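Local coordinates for protein DNA-binding response regulator, merR family (Colwellia psychrerythraea, PDB 3CNB) that probably binds DNA as a response regulator, represented here by its signal receiver domain, which is likely to be controlled by aspartate phosphorylation, at residues Gln26-Leu31 and Lys122-Leu127; Leu60-Val65 and Glu108-Lys113; Leu49-Lys54 and Cys73-Ser78; Lys18-Met23 and Leu115-Leu120. All blocks are in the same frame, centred on the assembly; numbering follows the deposited sequence.

Contact 1 (Gln26-Leu31 and Lys122-Leu127); sequences QFLENL and KTIKQL
L31, on the last turn of helix 18-31, drives its forked side chain against I124 and K125 of helix 117-129. The two methyls split the work: CD1 of L31 lies 3.7 Å from CG2 of I124, the side chains running past each other in opposite senses, while CD2 of L31 rests 3.7 Å from CD of K125. The chi1 of L31, -129°, is far from a staggered rotamer, and this turn of the fork leaves one methyl for each partner. I124 divides its branches in the same way. Its CG1 stands opposite the backbone N (chi1 -166°), which carries CD1 forward to 3.9 Å from CD2 of L28, one turn back from L31, and leaves CG2 for L31. In the CheY-like receiver fold these are the first and last helices of the domain, packed on the same face of the parallel sheet. Their axes, 11.9 Å apart at closest and crossing at -53°, diverge enough that branched aliphatic side chains do the bridging, and no hydrogen bond passes between the segments. K125 contributes only the hydrocarbon part of its chain, bent at chi2 and chi3; its NZ makes a long, weak ion pair with E121. F32, in the loop after helix 18-31, also touches I124 and K125, and L28 also touches I37 of strand 36-40. On a side of helix 18-31 turned away from this packing, NE2 of Q26 donates to OD1 of N30 at 3.0 Å, approaching from above the carbonyl plane of the asparagine.

Contact 2 (Leu60-Val65 and Glu108-Lys113); sequences LDLMMV and ETCFGK
K113 and D61 form the tight end of this contact. The lysine leaves its backbone with an extended chain and crosses the aspartate at about a right angle, setting NZ 2.8 Å from OD1 of D61 in a salt bridge. NZ comes in from well above the carboxylate plane, 70° out of it, and stays 3.6 Å from OD2 of D61. The same OD1 takes a weak 3.5 Å bond from N of M63. NZ has a second salt bridge to E15, whose carboxylate also lies close to OD2 of D61. This is the acidic pocket of a response regulator receiver domain, at the C-terminal ends of the parallel strands: D61 closes strand 57-61 and is the predicted phosphorylation site, unmodified here. With an alanine in place of D61, NZ of K113 would probably lose one of its two carboxylate partners, keeping E15, and the lysine tip would be freer to swing. Packing is slacker away from the pocket. CD1 of L62 sits 4.3 Å from SG of C110, a thin apolar touch reaching past strand 86-91, which separates the two strands in the sheet; I102 of helix 96-104 backs both residues. On the solvent side, the exposed M63 makes no close contact across the segments.

Contact 3 (Leu49-Lys54 and Cys73-Ser78); sequences LLHTVK and CHRIKS
L50 of helix 43-52 and R75 of helix 69-77 meet where two successive helices of the receiver fold lie side by side on one face of the parallel sheet, strand 57-61 running between them in the chain. The arginine lies flat against the leucine: CD1 of L50 sits over the centre of one face of the guanidinium, 3.9 Å from CZ of R75. Two torsions explain that pose. CG of R75 is trans to its backbone N (chi1 178°), sending the chain toward helix 43-52, and a bend at chi2 (-99°) then turns the head across the leucine. L50 has a chi1 away from a staggered value, and its CD1 also touches CG1 of I76 at 4.2 Å. I76 also touches V87 of strand 86-91, and T82 and I85, in the loop after helix 69-77, touch L50. H51 joins at the outer rim: its CE1 is 3.6 Å from NH2 of R75, with the ring and guanidinium planes 70° apart, so the two groups are not stacked. Exchanging R75 for an alanine would remove the flat lid on L50 and is likely to leave its CD1 more open to water, with the H51 ring losing its neighbour. Just past the arginine the helix ends, where OG of S78 folds back and donates to O of H74 at 2.6 Å, from above that carbonyl's plane.

Contact 4 (Lys18-Met23 and Leu115-Leu120); sequences KEFADM and LNFTLL
F20 has CG trans to its backbone N (chi1 -177°), which throws the ring off helix 18-31 towards L115 and F117; F117 instead has CG opposite its carbonyl carbon (chi1 -77°), which brings its ring back across the gap. The rings slide past each other in opposite directions, CE1 of F20 coming 4.1 Å from CZ of F117 at an oblique angle, so there is no parallel stack. L115 serves both rings with its two methyls. CD1 meets the F20 ring at its edge, in the plane, 3.9 Å from CZ of F20, while CD2 of L115 sits over the centre of one face of the F117 ring, 3.7 Å above it. One turn on from F20, M23 comes to the same aromatic: its CG is 4.2 Å from CZ of F117, and its SD stands 5.1 Å from the F117 ring centroid, 51° off the normal, an oblique Met-aromatic contact. The packing joins the first and last helices of the CheY-like receiver domain near their N-terminal ends. F117 opens helix 117-129, and the residue before it, N116, is the N-cap, its OD1 accepting from N of L119 at 3.2 Å and so tying down the first turn that carries the ring. Away from this packing, NZ of K18 bridges to OD2 of D22 at 3.1 Å, on the syn side of the carboxylate. F20 and L115 both rest on M90 of strand 86-91, F20 also touches K113 just beyond strand 109-112, and F117 also touches L24 and meets F27 edge-to-face, both on helix 18-31.

From the N terminus, helix 18-31 supplies the first halves of contact 4 and then contact 1. Helix 43-52 next starts contact 3 and strand 57-61 starts contact 2. Contact 3 closes first, at helix 69-77, and contact 2 closes at strand 109-112; their segments alternate, so the two cross. Helix 117-129 then closes contact 4 and, about two turns later, contact 1, which cross each other in turn, and both large loops enclose contacts 2 and 3. Contacts 1 and 4 thus join the first and last helices on one face of the sheet, contact 3 pairs helices on the other, and contact 2 spans the strand ends between them. F111 packs against L120, linking contact 2 to contact 4.

Contact 1 (Gln26-Leu31 and Lys122-Leu127)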
# COMPACT_ATOMS: atom_id res chain seq x y z
N GLN A 26 -8.14 4.43 9.81
CA GLN A 26 -9.44 5.01 10.14
C GLN A 26 -10.12 5.61 8.91
O GLN A 26 -11.31 5.41 8.70
CB GLN A 26 -9.27 6.10 11.19
CG GLN A 26 -10.58 6.62 11.77
CD GLN A 26 -11.39 5.54 12.40
OE1 GLN A 26 -10.97 4.92 13.38
NE2 GLN A 26 -12.57 5.30 11.86
N PHE A 27 -9.35 6.36 8.14
CA PHE A 27 -9.80 6.86 6.84
C PHE A 27 -10.34 5.75 5.91
O PHE A 27 -11.40 5.90 5.28
CB PHE A 27 -8.66 7.60 6.14
CG PHE A 27 -9.06 8.20 4.81
CD1 PHE A 27 -9.79 9.39 4.76
CD2 PHE A 27 -8.73 7.56 3.62
CE1 PHE A 27 -10.17 9.94 3.55
CE2 PHE A 27 -9.10 8.10 2.40
CZ PHE A 27 -9.82 9.30 2.37
N LEU A 28 -9.60 4.66 5.81
CA LEU A 28 -10.01 3.59 4.92
C LEU A 28 -11.19 2.78 5.47
O LEU A 28 -11.98 2.26 4.69
CB LEU A 28 -8.83 2.69 4.56
CG LEU A 28 -7.70 3.28 3.74
CD1 LEU A 28 -6.55 2.25 3.64
CD2 LEU A 28 -8.22 3.64 2.37
N GLU A 29 -11.32 2.68 6.80
CA GLU A 29 -12.52 2.08 7.42
C GLU A 29 -13.77 2.93 7.23
O GLU A 29 -14.86 2.39 7.03
CB GLU A 29 -12.32 1.78 8.92
CG GLU A 29 -11.29 0.67 9.16
CD GLU A 29 -11.01 0.36 10.61
OE1 GLU A 29 -11.22 1.24 11.48
OE2 GLU A 29 -10.57 -0.78 10.88
N ASN A 30 -13.61 4.26 7.34
CA ASN A 30 -14.68 5.22 7.00
C ASN A 30 -15.15 5.00 5.57
O ASN A 30 -16.34 4.93 5.32
CB ASN A 30 -14.20 6.67 7.17
CG ASN A 30 -13.92 7.04 8.61
OD1 ASN A 30 -14.23 6.29 9.53
ND2 ASN A 30 -13.31 8.22 8.82
N LEU A 31 -14.20 4.91 4.64
CA LEU A 31 -14.46 4.75 3.21
C LEU A 31 -15.07 3.39 2.87
O LEU A 31 -15.95 3.30 2.02
CB LEU A 31 -13.14 4.88 2.43
CG LEU A 31 -13.01 5.83 1.25
CD1 LEU A 31 -11.73 5.50 0.51
CD2 LEU A 31 -14.22 5.77 0.31
N LYS A 122 -10.57 9.13 -4.25
CA LYS A 122 -10.95 8.88 -5.65
C LYS A 122 -10.19 7.70 -6.23
O LYS A 122 -10.79 6.81 -6.84
CB LYS A 122 -10.59 10.10 -6.49
CG LYS A 122 -11.14 10.10 -7.91
CD LYS A 122 -12.26 11.11 -8.01
CE LYS A 122 -12.63 11.42 -9.43
NZ LYS A 122 -13.43 12.67 -9.44
N THR A 123 -8.87 7.71 -6.02
CA THR A 123 -7.94 6.74 -6.60
C THR A 123 -8.23 5.33 -6.15
O THR A 123 -8.46 4.47 -6.98
CB THR A 123 -6.48 7.11 -6.27
OG1 THR A 123 -6.20 8.42 -6.77
CG2 THR A 123 -5.50 6.14 -6.92
N ILE A 124 -8.26 5.10 -4.84
CA ILE A 124 -8.48 3.74 -4.33
C ILE A 124 -9.84 3.17 -4.71
O ILE A 124 -9.94 1.99 -5.03
CB ILE A 124 -8.20 3.59 -2.79
CG1 ILE A 124 -8.12 2.10 -2.39
CG2 ILE A 124 -9.25 4.32 -1.94
CD1 ILE A 124 -7.55 1.86 -0.98
N LYS A 125 -10.89 4.01 -4.70
CA LYS A 125 -12.22 3.58 -5.14
C LYS A 125 -12.20 3.15 -6.62
O LYS A 125 -12.71 2.09 -6.98
CB LYS A 125 -13.23 4.69 -4.92
CG LYS A 125 -13.58 4.94 -3.46
CD LYS A 125 -15.04 5.33 -3.31
CE LYS A 125 -15.30 6.78 -3.64
NZ LYS A 125 -16.75 7.11 -3.51
N GLN A 126 -11.61 3.98 -7.47
CA GLN A 126 -11.43 3.64 -8.88
C GLN A 126 -10.74 2.29 -9.03
O GLN A 126 -11.27 1.38 -9.67
CB GLN A 126 -10.62 4.73 -9.59
CG GLN A 126 -10.72 4.69 -11.10
CD GLN A 126 -9.45 4.20 -11.76
OE1 GLN A 126 -8.35 4.65 -11.43
NE2 GLN A 126 -9.59 3.28 -12.71
N LEU A 127 -9.56 2.16 -8.44
CA LEU A 127 -8.75 0.93 -8.58
C LEU A 127 -9.47 -0.33 -8.12
O LEU A 127 -9.30 -1.38 -8.73
CB LEU A 127 -7.39 1.07 -7.88
CG LEU A 127 -6.43 2.07 -8.52
CD1 LEU A 127 -5.29 2.43 -7.57
CD2 LEU A 127 -5.88 1.57 -9.87

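Contact 2 (Leu60-Val65 and Glu108-Lys113)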
# COMPACT_ATOMS: atom_id res chain seq x y z
N LEU A 60 1.82 0.70 0.61
CA LEU A 60 3.22 0.42 0.85
C LEU A 60 4.05 1.68 1.10
O LEU A 60 4.29 2.49 0.19
CB LEU A 60 3.77 -0.35 -0.36
CG LEU A 60 5.26 -0.75 -0.38
CD1 LEU A 60 5.53 -1.82 0.66
CD2 LEU A 60 5.68 -1.23 -1.74
N ASP A 61 4.51 1.86 2.34
CA ASP A 61 5.43 2.95 2.65
C ASP A 61 6.85 2.57 2.21
O ASP A 61 7.43 1.61 2.72
CB ASP A 61 5.33 3.30 4.14
CG ASP A 61 6.27 4.42 4.56
OD1 ASP A 61 6.51 5.37 3.78
OD2 ASP A 61 6.76 4.37 5.71
N LEU A 62 7.41 3.35 1.28
CA LEU A 62 8.75 3.14 0.75
C LEU A 62 9.89 3.63 1.66
O LEU A 62 11.06 3.70 1.23
CB LEU A 62 8.90 3.81 -0.63
CG LEU A 62 7.94 3.52 -1.77
CD1 LEU A 62 8.42 4.19 -3.06
CD2 LEU A 62 7.83 2.01 -1.93
N MET A 63 9.57 4.02 2.88
CA MET A 63 10.58 4.54 3.79
C MET A 63 10.50 3.85 5.13
O MET A 63 11.00 4.38 6.13
CB MET A 63 10.45 6.06 3.93
CG MET A 63 10.77 6.83 2.65
SD MET A 63 11.26 8.51 2.95
CE MET A 63 10.08 8.99 4.22
N MET A 64 9.88 2.67 5.14
CA MET A 64 9.87 1.81 6.32
C MET A 64 11.34 1.42 6.55
O MET A 64 12.06 1.07 5.60
CB MET A 64 8.95 0.58 6.15
CG MET A 64 9.13 -0.48 7.24
SD MET A 64 8.00 -1.87 7.28
CE MET A 64 6.65 -1.07 8.10
N VAL A 65 11.78 1.58 7.80
CA VAL A 65 13.16 1.34 8.19
C VAL A 65 13.43 -0.16 8.17
O VAL A 65 12.67 -0.93 8.77
CB VAL A 65 13.44 1.95 9.60
CG1 VAL A 65 14.86 1.64 10.09
CG2 VAL A 65 13.22 3.46 9.59
N GLU A 108 0.55 0.97 -8.71
CA GLU A 108 -0.38 1.74 -9.59
C GLU A 108 0.05 3.19 -9.67
O GLU A 108 -0.11 3.86 -10.70
CB GLU A 108 -1.83 1.70 -9.07
CG GLU A 108 -2.43 0.33 -9.01
CD GLU A 108 -2.41 -0.39 -10.32
OE1 GLU A 108 -2.63 0.27 -11.37
OE2 GLU A 108 -2.18 -1.61 -10.30
N THR A 109 0.59 3.66 -8.56
CA THR A 109 0.93 5.05 -8.37
C THR A 109 1.67 5.21 -7.06
O THR A 109 1.82 4.26 -6.29
CB THR A 109 -0.35 5.93 -8.40
OG1 THR A 109 0.04 7.31 -8.42
CG2 THR A 109 -1.27 5.63 -7.20
N CYS A 110 2.15 6.42 -6.82
CA CYS A 110 2.88 6.71 -5.62
C CYS A 110 2.42 8.05 -5.05
O CYS A 110 2.38 9.05 -5.77
CB CYS A 110 4.38 6.68 -5.90
SG CYS A 110 5.43 6.99 -4.47
N PHE A 111 2.07 8.05 -3.77
CA PHE A 111 1.63 9.24 -3.08
C PHE A 111 2.76 9.84 -2.27
O PHE A 111 3.46 9.13 -1.56
CB PHE A 111 0.48 8.90 -2.13
CG PHE A 111 -0.85 8.78 -2.82
CD1 PHE A 111 -1.74 9.85 -2.81
CD2 PHE A 111 -1.22 7.61 -3.48
CE1 PHE A 111 -2.97 9.76 -3.44
CE2 PHE A 111 -2.44 7.50 -4.11
CZ PHE A 111 -3.33 8.59 -4.09
N GLY A 112 2.94 11.16 -2.39
CA GLY A 112 3.88 11.89 -1.54
C GLY A 112 3.28 12.16 -0.18
O GLY A 112 2.06 12.08 -0.02
N LYS A 113 4.12 12.48 0.80
CA LYS A 113 3.65 12.86 2.13
C LYS A 113 3.90 14.36 2.35
O LYS A 113 4.93 14.86 1.92
CB LYS A 113 4.28 11.99 3.23
CG LYS A 113 3.75 10.55 3.20
CD LYS A 113 4.29 9.72 4.33
CE LYS A 113 4.13 8.25 4.03
NZ LYS A 113 4.99 7.42 4.93

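Contact 3 (Leu49-Lys54 and Cys73-Ser78)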
# COMPACT_ATOMS: atom_id res chain seq x y z
N LEU A 49 2.03 -10.96 7.04
CA LEU A 49 0.65 -10.55 6.79
C LEU A 49 0.26 -10.53 5.31
O LEU A 49 -0.89 -10.76 4.98
CB LEU A 49 0.38 -9.21 7.46
CG LEU A 49 -0.18 -9.27 8.90
CD1 LEU A 49 0.57 -10.22 9.79
CD2 LEU A 49 -0.21 -7.88 9.54
N LEU A 50 1.23 -10.33 4.42
CA LEU A 50 1.01 -10.57 2.98
C LEU A 50 0.27 -11.87 2.74
O LEU A 50 -0.64 -11.94 1.92
CB LEU A 50 2.35 -10.67 2.25
CG LEU A 50 2.64 -10.00 0.90
CD1 LEU A 50 3.75 -10.75 0.21
CD2 LEU A 50 1.44 -9.87 -0.02
N HIS A 51 0.68 -12.93 3.44
CA HIS A 51 0.07 -14.24 3.27
C HIS A 51 -1.19 -14.42 4.11
O HIS A 51 -2.20 -14.90 3.61
CB HIS A 51 1.09 -15.33 3.58
CG HIS A 51 2.27 -15.29 2.66
ND1 HIS A 51 2.27 -15.91 1.44
CD2 HIS A 51 3.47 -14.68 2.78
CE1 HIS A 51 3.43 -15.70 0.84
NE2 HIS A 51 4.17 -14.95 1.63
N THR A 52 -1.14 -14.02 5.38
CA THR A 52 -2.22 -14.39 6.32
C THR A 52 -3.50 -13.55 6.18
O THR A 52 -4.61 -14.01 6.49
CB THR A 52 -1.75 -14.36 7.79
OG1 THR A 52 -1.35 -13.03 8.14
CG2 THR A 52 -0.59 -15.30 8.01
N VAL A 53 -3.34 -12.31 5.72
CA VAL A 53 -4.44 -11.37 5.56
C VAL A 53 -5.03 -11.53 4.15
O VAL A 53 -6.21 -11.24 3.94
CB VAL A 53 -3.91 -9.93 5.86
CG1 VAL A 53 -4.79 -8.84 5.29
CG2 VAL A 53 -3.69 -9.75 7.37
N LYS A 54 -4.21 -12.03 3.23
CA LYS A 54 -4.55 -12.15 1.80
C LYS A 54 -5.17 -10.85 1.26
O LYS A 54 -6.34 -10.85 0.87
CB LYS A 54 -5.48 -13.34 1.53
CG LYS A 54 -4.92 -14.70 1.92
CD LYS A 54 -6.00 -15.61 2.50
CE LYS A 54 -6.88 -16.23 1.41
NZ LYS A 54 -7.87 -17.18 1.97
N CYS A 73 7.71 -4.44 -3.51
CA CYS A 73 6.73 -4.21 -4.58
C CYS A 73 6.95 -5.13 -5.78
O CYS A 73 6.01 -5.74 -6.29
CB CYS A 73 6.79 -2.76 -5.06
SG CYS A 73 5.54 -2.36 -6.33
N HIS A 74 8.20 -5.24 -6.21
CA HIS A 74 8.57 -6.16 -7.27
C HIS A 74 8.20 -7.60 -6.93
O HIS A 74 7.57 -8.28 -7.75
CB HIS A 74 10.07 -6.04 -7.55
CG HIS A 74 10.54 -6.91 -8.67
ND1 HIS A 74 9.88 -6.99 -9.88
CD2 HIS A 74 11.62 -7.71 -8.78
CE1 HIS A 74 10.53 -7.81 -10.68
NE2 HIS A 74 11.59 -8.26 -10.04
N ARG A 75 8.55 -8.05 -5.72
CA ARG A 75 8.15 -9.41 -5.25
C ARG A 75 6.64 -9.63 -5.24
O ARG A 75 6.20 -10.72 -5.59
CB ARG A 75 8.74 -9.74 -3.86
CG ARG A 75 8.33 -11.11 -3.27
CD ARG A 75 7.16 -10.99 -2.26
NE ARG A 75 6.69 -12.30 -1.77
CZ ARG A 75 5.67 -12.98 -2.28
NH1 ARG A 75 4.97 -12.50 -3.29
NH2 ARG A 75 5.34 -14.16 -1.76
N ILE A 76 5.87 -8.64 -4.80
CA ILE A 76 4.40 -8.77 -4.79
C ILE A 76 3.86 -8.93 -6.22
O ILE A 76 3.10 -9.86 -6.50
CB ILE A 76 3.67 -7.58 -4.09
CG1 ILE A 76 3.92 -7.62 -2.58
CG2 ILE A 76 2.12 -7.62 -4.39
CD1 ILE A 76 3.75 -6.29 -1.86
N LYS A 77 4.28 -8.04 -7.11
CA LYS A 77 3.68 -7.96 -8.45
C LYS A 77 4.21 -8.98 -9.45
O LYS A 77 3.63 -9.15 -10.52
CB LYS A 77 3.80 -6.52 -9.00
CG LYS A 77 3.01 -5.48 -8.17
CD LYS A 77 1.50 -5.75 -8.21
CE LYS A 77 0.88 -5.53 -9.61
NZ LYS A 77 -0.60 -5.65 -9.49
N SER A 78 5.30 -9.67 -9.13
CA SER A 78 5.88 -10.66 -10.05
C SER A 78 5.68 -12.12 -9.63
O SER A 78 6.18 -13.03 -10.30
CB SER A 78 7.37 -10.41 -10.27
OG SER A 78 8.08 -10.50 -9.04

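Contact 4 (Lys18-Met23 and Leu115-Leu120)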
# COMPACT_ATOMS: atom_id res chain seq x y z
N LYS A 18 3.21 4.83 13.54
CA LYS A 18 2.00 4.38 14.22
C LYS A 18 0.81 5.33 14.11
O LYS A 18 -0.30 4.89 13.82
CB LYS A 18 2.31 4.13 15.70
CG LYS A 18 1.69 2.87 16.28
CD LYS A 18 0.26 3.05 16.75
CE LYS A 18 -0.20 1.83 17.54
NZ LYS A 18 -1.64 1.90 17.89
N GLU A 19 1.04 6.62 14.36
CA GLU A 19 -0.02 7.63 14.34
C GLU A 19 -0.63 7.75 12.95
O GLU A 19 -1.85 7.82 12.82
CB GLU A 19 0.53 8.99 14.78
CG GLU A 19 0.54 9.23 16.28
CD GLU A 19 0.76 10.71 16.62
OE1 GLU A 19 1.58 11.01 17.52
OE2 GLU A 19 0.13 11.58 15.96
N PHE A 20 0.24 7.78 11.94
CA PHE A 20 -0.16 7.81 10.54
C PHE A 20 -0.86 6.52 10.10
O PHE A 20 -1.87 6.58 9.39
CB PHE A 20 1.03 8.11 9.62
CG PHE A 20 0.64 8.23 8.18
CD1 PHE A 20 -0.19 9.28 7.74
CD2 PHE A 20 1.06 7.27 7.25
CE1 PHE A 20 -0.58 9.35 6.40
CE2 PHE A 20 0.69 7.34 5.91
CZ PHE A 20 -0.13 8.38 5.47
N ALA A 21 -0.34 5.37 10.53
CA ALA A 21 -0.95 4.08 10.22
C ALA A 21 -2.36 3.96 10.77
O ALA A 21 -3.21 3.32 10.15
CB ALA A 21 -0.08 2.91 10.73
N ASP A 22 -2.60 4.57 11.93
CA ASP A 22 -3.93 4.52 12.57
C ASP A 22 -4.88 5.48 11.87
O ASP A 22 -6.08 5.23 11.80
CB ASP A 22 -3.85 4.89 14.07
CG ASP A 22 -3.11 3.84 14.92
OD1 ASP A 22 -2.67 2.79 14.40
OD2 ASP A 22 -2.95 4.10 16.14
N MET A 23 -4.33 6.59 11.36
CA MET A 23 -5.12 7.59 10.63
C MET A 23 -5.53 7.08 9.25
O MET A 23 -6.71 7.15 8.88
CB MET A 23 -4.36 8.92 10.51
CG MET A 23 -4.85 9.82 9.36
SD MET A 23 -4.09 11.44 9.27
CE MET A 23 -4.35 11.94 11.00
N LEU A 115 0.04 13.08 2.74
CA LEU A 115 -0.80 12.41 1.75
C LEU A 115 -2.02 13.25 1.37
O LEU A 115 -2.68 13.80 2.24
CB LEU A 115 -1.22 11.06 2.31
CG LEU A 115 -1.74 10.02 1.34
CD1 LEU A 115 -1.21 8.69 1.74
CD2 LEU A 115 -3.26 10.03 1.32
N ASN A 116 -2.30 13.38 0.08
CA ASN A 116 -3.52 14.06 -0.36
C ASN A 116 -4.69 13.08 -0.27
O ASN A 116 -4.86 12.22 -1.13
CB ASN A 116 -3.36 14.59 -1.79
CG ASN A 116 -4.50 15.55 -2.19
OD1 ASN A 116 -5.65 15.35 -1.83
ND2 ASN A 116 -4.17 16.58 -2.93
N PHE A 117 -5.47 13.20 0.80
CA PHE A 117 -6.57 12.28 1.05
C PHE A 117 -7.79 12.43 0.10
O PHE A 117 -8.53 11.49 -0.10
CB PHE A 117 -7.00 12.37 2.52
CG PHE A 117 -6.07 11.65 3.46
CD1 PHE A 117 -6.26 10.30 3.73
CD2 PHE A 117 -5.02 12.32 4.08
CE1 PHE A 117 -5.41 9.62 4.60
CE2 PHE A 117 -4.16 11.65 4.95
CZ PHE A 117 -4.36 10.30 5.21
N THR A 118 -7.99 13.62 -0.47
CA THR A 118 -8.99 13.77 -1.56
C THR A 118 -8.63 12.94 -2.80
O THR A 118 -9.45 12.18 -3.35
CB THR A 118 -9.11 15.25 -1.96
OG1 THR A 118 -9.58 15.99 -0.83
CG2 THR A 118 -10.07 15.47 -3.13
N LEU A 119 -7.39 13.07 -3.25
CA LEU A 119 -6.92 12.25 -4.36
C LEU A 119 -6.94 10.73 -4.04
O LEU A 119 -7.37 9.93 -4.87
CB LEU A 119 -5.53 12.72 -4.75
CG LEU A 119 -4.81 11.97 -5.89
CD1 LEU A 119 -5.62 11.93 -7.20
CD2 LEU A 119 -3.44 12.60 -6.10
N LEU A 120 -6.51 10.36 -2.84
CA LEU A 120 -6.54 8.96 -2.43
C LEU A 120 -7.93 8.36 -2.41
O LEU A 120 -8.12 7.24 -2.88
CB LEU A 120 -5.87 8.77 -1.06
CG LEU A 120 -5.98 7.33 -0.51
CD1 LEU A 120 -5.03 6.37 -1.29
CD2 LEU A 120 -5.75 7.25 1.01